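Local coordinates for protein diguanylate cyclase (Pseudomonas aeruginosa, PDB 5M3C) that pairs a GGDEF domain, which here holds guanosine-5'-triphosphate and a calcium ion, with an EAL domain that carries its own calcium site, at residues M150-A153 with K154-G157; L168-L171 with A172-M176. One frame throughout, in Å; residues are numbered along the deposited sequence.

Interaction 1: M150-A153 with K154-G157; sequences MYRA and KSRG. With GTP (guanosine-5'-triphosphate), chain I.
Lys154 reaches from the last turn of helix 139-155 along Met150 to the triphosphate of GTP. Its aliphatic part crosses the Met150 thioether, CD lying 4.0 Å from SD, and its NZ makes a weak hydrogen bond of 3.2 Å to O2G of GTP. The stronger grip on NZ is a salt bridge to Asp43, joined by hydrogen bonds to the carbonyls of Asp41 and Leu42. A long, flexible lysine suits this place because its ammonium can serve both the phosphate and the end of strand 35-43, which carries the calcium ligands Asp41 and Leu42. Met150, bent at chi2 and chi3, also lays its CE over the centre of the Tyr151 ring.

Two residues further along, Arg156 crosses Arg152, one turn before it, with CD over one face of the Arg152 guanidinium and 3.5 Å from its NE. The two guanidinium planes are 51° apart; Arg156 NE forms a salt bridge with Glu162, a residue that the Arg152 side chain also touches and whose charge probably offsets the paired positive charge.

Behind these side chains, the helix backbone holds the turn together. Arg152 O accepts the nearly straight bond from Arg156 N (2.8 Å, 172°) and, on a lone pair in the carbonyl plane, Ser155 OG at 3.0 Å. Serine can bend back this way with chi1 at 76°. Gly157 then leaves the helix with positive phi, readily tolerated without a side chain.

Helix 139-155 connects strands 119-132 and 161-163 in a beta-alpha-beta unit, and its end sets Met150 against strand 35-43, small Ala153 against Ser126 and Glu162, and Tyr151 and Arg152 against helix 168-187.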
# COMPACT_ATOMS: atom_id res chain seq x y z
N MET B 150 -25.03 3.56 -16.54
CA MET B 150 -24.29 2.32 -16.41
C MET B 150 -22.83 2.54 -16.79
O MET B 150 -21.93 2.04 -16.12
CB MET B 150 -24.90 1.22 -17.28
CG MET B 150 -24.10 -0.07 -17.29
SD MET B 150 -22.59 0.06 -18.28
CE MET B 150 -23.29 0.15 -19.93
N TYR B 151 -22.60 3.27 -17.87
CA TYR B 151 -21.23 3.59 -18.30
C TYR B 151 -20.53 4.47 -17.25
O TYR B 151 -19.33 4.33 -17.01
CB TYR B 151 -21.23 4.28 -19.67
CG TYR B 151 -21.38 3.31 -20.82
CD1 TYR B 151 -20.47 2.29 -21.03
CD2 TYR B 151 -22.45 3.43 -21.72
CE1 TYR B 151 -20.60 1.41 -22.08
CE2 TYR B 151 -22.59 2.54 -22.77
CZ TYR B 151 -21.66 1.54 -22.94
OH TYR B 151 -21.79 0.65 -23.99
N ARG B 152 -21.29 5.36 -16.64
CA ARG B 152 -20.77 6.17 -15.54
C ARG B 152 -20.33 5.27 -14.38
O ARG B 152 -19.21 5.38 -13.90
CB ARG B 152 -21.82 7.16 -15.06
CG ARG B 152 -21.38 8.04 -13.90
CD ARG B 152 -20.19 8.90 -14.26
NE ARG B 152 -20.12 10.10 -13.42
CZ ARG B 152 -19.13 10.98 -13.45
NH1 ARG B 152 -19.15 12.04 -12.65
NH2 ARG B 152 -18.11 10.81 -14.29
N ALA B 153 -21.22 4.39 -13.94
CA ALA B 153 -20.88 3.43 -12.91
C ALA B 153 -19.67 2.62 -13.34
O ALA B 153 -18.84 2.22 -12.53
CB ALA B 153 -22.05 2.50 -12.63
N LYS B 154 -19.58 2.39 -14.65
CA LYS B 154 -18.47 1.65 -15.23
C LYS B 154 -17.16 2.43 -15.09
O LYS B 154 -16.11 1.83 -14.87
CB LYS B 154 -18.75 1.35 -16.71
CG LYS B 154 -18.39 -0.06 -17.16
CD LYS B 154 -19.23 -1.11 -16.46
CE LYS B 154 -19.32 -2.38 -17.29
NZ LYS B 154 -19.82 -3.54 -16.50
N SER B 155 -17.23 3.75 -15.22
CA SER B 155 -16.02 4.59 -15.16
C SER B 155 -15.62 4.98 -13.74
O SER B 155 -14.43 5.01 -13.42
CB SER B 155 -16.20 5.85 -16.02
OG SER B 155 -17.02 6.80 -15.37
N ARG B 156 -16.60 5.29 -12.89
CA ARG B 156 -16.33 5.69 -11.51
C ARG B 156 -15.89 4.52 -10.64
O ARG B 156 -15.73 4.65 -9.43
CB ARG B 156 -17.58 6.34 -10.89
CG ARG B 156 -17.80 7.79 -11.29
CD ARG B 156 -19.04 8.36 -10.63
NE ARG B 156 -19.10 8.06 -9.20
CZ ARG B 156 -18.41 8.70 -8.26
NH1 ARG B 156 -17.59 9.69 -8.59
NH2 ARG B 156 -18.54 8.35 -6.99
N GLY B 157 -15.71 3.36 -11.27
CA GLY B 157 -15.32 2.15 -10.57
C GLY B 157 -16.08 0.98 -11.15
O GLY B 157 -16.33 0.93 -12.35
PG GTP I . -16.73 -4.31 -18.86
O1G GTP I . -15.92 -3.18 -19.43
O2G GTP I . -16.79 -4.35 -17.35
O3G GTP I . -18.08 -4.50 -19.51
O3B GTP I . -15.91 -5.66 -19.19
PB GTP I . -16.49 -6.78 -20.19
O1B GTP I . -15.37 -7.74 -20.54
O2B GTP I . -17.77 -7.33 -19.61
O3A GTP I . -16.81 -5.88 -21.49
PA GTP I . -17.96 -6.26 -22.55
O1A GTP I . -17.55 -5.73 -23.90
O2A GTP I . -19.30 -5.90 -21.97
O5' GTP I . -17.85 -7.86 -22.61
C5' GTP I . -19.04 -8.61 -22.81
C4' GTP I . -18.66 -10.08 -22.75
O4' GTP I . -19.84 -10.87 -22.59
C3' GTP I . -17.97 -10.52 -24.04
O3' GTP I . -16.69 -11.08 -23.77
C2' GTP I . -18.90 -11.56 -24.64
O2' GTP I . -18.18 -12.65 -25.21
C1' GTP I . -19.73 -12.00 -23.45
N9 GTP I . -21.04 -12.49 -23.89
C8 GTP I . -22.01 -11.78 -24.49
N7 GTP I . -23.08 -12.56 -24.76
C5 GTP I . -22.80 -13.80 -24.32
C6 GTP I . -23.48 -15.11 -24.28
O6 GTP I . -24.63 -15.24 -24.75
N1 GTP I . -22.84 -16.15 -23.73
C2 GTP I . -21.60 -16.04 -23.22
N2 GTP I . -21.01 -17.13 -22.68
N3 GTP I . -20.91 -14.87 -23.22
C4 GTP I . -21.45 -13.75 -23.75

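Interaction 2: L168-L171 with A172-M176; sequences LTYL and ATERM
From Leu168-Ala172 to Leu171-Arg175, four successive i to i+4 backbone hydrogen bonds join the two segments as regular alpha helix, the straightest running from Glu174 N to Tyr170 O (2.8 Å, 172°).

Tyr170 and Glu174, one turn apart, lean over the same flank. The tyrosine has CG anti to its own N (chi1 168°), which swings the ring along the helix until Glu174 CB lies over one of its faces. The extended glutamate brings OE2 to 2.7 Å from Tyr170 OH, with ring and carboxylate planes turned 64° apart. Its other oxygen, OE1, has a long, weak ion pair with Arg227.

Thr173 folds its hydroxyl back onto the helix, OG1 donating to Tyr170 O over 2.9 Å from somewhat outside the carbonyl plane. That carbonyl therefore serves two donors, and the threonine meets its polar need locally on an exposed face. Ala172 has its CB 3.4 Å from Thr169 O; a methyl group is small enough for the side where helix 139-155 packs. Leu168 is buried, its apolar branched end suited to a place against the aliphatic CD of Arg152. Arg175 carries its guanidinium away from 168-171 to salt bridges with Glu179 and Asp234.

Such i to i+3 and i to i+4 pairings are characteristic of a regular alpha helix, here the opening turns of helix 168-187, which follows strand 161-163 of one sheet and leads to strand 192-200 of the other.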
# COMPACT_ATOMS: atom_id res chain seq x y z
N LEU B 168 -24.25 12.98 -18.39
CA LEU B 168 -23.68 11.63 -18.48
C LEU B 168 -23.56 11.06 -19.89
O LEU B 168 -22.60 10.34 -20.18
CB LEU B 168 -24.48 10.66 -17.60
CG LEU B 168 -24.21 10.73 -16.10
CD1 LEU B 168 -24.75 9.49 -15.41
CD2 LEU B 168 -22.72 10.88 -15.80
N THR B 169 -24.52 11.36 -20.76
CA THR B 169 -24.51 10.81 -22.11
C THR B 169 -23.26 11.21 -22.89
O THR B 169 -22.57 10.35 -23.44
CB THR B 169 -25.76 11.25 -22.91
OG1 THR B 169 -25.95 12.66 -22.78
CG2 THR B 169 -27.00 10.53 -22.41
N TYR B 170 -22.98 12.51 -22.92
CA TYR B 170 -21.81 13.03 -23.63
C TYR B 170 -20.51 12.38 -23.15
O TYR B 170 -19.66 11.96 -23.95
CB TYR B 170 -21.72 14.54 -23.48
CG TYR B 170 -20.40 15.14 -23.92
CD1 TYR B 170 -20.18 15.49 -25.25
CD2 TYR B 170 -19.37 15.34 -23.01
CE1 TYR B 170 -18.98 16.03 -25.65
CE2 TYR B 170 -18.16 15.88 -23.40
CZ TYR B 170 -17.97 16.23 -24.73
OH TYR B 170 -16.76 16.76 -25.12
N LEU B 171 -20.35 12.32 -21.83
CA LEU B 171 -19.16 11.72 -21.22
C LEU B 171 -18.96 10.29 -21.71
O LEU B 171 -17.83 9.87 -21.98
CB LEU B 171 -19.28 11.72 -19.70
CG LEU B 171 -19.44 13.08 -19.01
CD1 LEU B 171 -19.73 12.88 -17.53
CD2 LEU B 171 -18.20 13.94 -19.20
N ALA B 172 -20.06 9.55 -21.81
CA ALA B 172 -20.02 8.16 -22.23
C ALA B 172 -19.57 8.03 -23.68
O ALA B 172 -18.73 7.20 -24.01
CB ALA B 172 -21.38 7.51 -22.05
N THR B 173 -20.14 8.86 -24.56
CA THR B 173 -19.79 8.81 -25.97
C THR B 173 -18.34 9.26 -26.16
O THR B 173 -17.56 8.58 -26.83
CB THR B 173 -20.72 9.67 -26.85
OG1 THR B 173 -20.45 11.05 -26.64
CG2 THR B 173 -22.19 9.38 -26.54
N GLU B 174 -17.98 10.40 -25.56
CA GLU B 174 -16.61 10.92 -25.69
C GLU B 174 -15.57 9.86 -25.35
O GLU B 174 -14.60 9.66 -26.09
CB GLU B 174 -16.39 12.14 -24.79
CG GLU B 174 -14.93 12.33 -24.39
CD GLU B 174 -14.57 13.76 -24.04
OE1 GLU B 174 -13.79 13.96 -23.08
OE2 GLU B 174 -15.05 14.69 -24.72
N ARG B 175 -15.77 9.18 -24.22
CA ARG B 175 -14.87 8.12 -23.80
C ARG B 175 -14.74 7.08 -24.90
O ARG B 175 -13.65 6.58 -25.17
CB ARG B 175 -15.38 7.46 -22.52
CG ARG B 175 -14.28 6.88 -21.64
CD ARG B 175 -14.60 5.46 -21.21
NE ARG B 175 -14.48 4.53 -22.34
CZ ARG B 175 -13.38 3.84 -22.64
NH1 ARG B 175 -13.38 3.03 -23.69
NH2 ARG B 175 -12.29 3.94 -21.89
N MET B 176 -15.86 6.75 -25.55
CA MET B 176 -15.85 5.78 -26.64
C MET B 176 -15.08 6.32 -27.84
O MET B 176 -14.27 5.62 -28.45
CB MET B 176 -17.28 5.43 -27.06
CG MET B 176 -18.04 4.56 -26.08
SD MET B 176 -19.80 4.48 -26.48
CE MET B 176 -20.42 3.49 -25.12

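Interaction 1 closes helix 139-155 and interaction 2 opens helix 168-187, with strand 161-163 between them along the chain. Their centres are 11 Å apart, on the same side of the chain's centre, and the two helices touch directly. Arg152 CD packs 3.6 Å from Leu168 CD2, while Tyr151 meets Ala172 and Met176, so the side of helix 139-155 that carries Tyr151 and Arg152 packs on the side of helix 168-187 that carries Leu168, Ala172 and Met176. The helix whose Lys154 contacts GTP near the calcium ion thus lies directly against helix 168-187, which runs on toward the EAL-domain sheet.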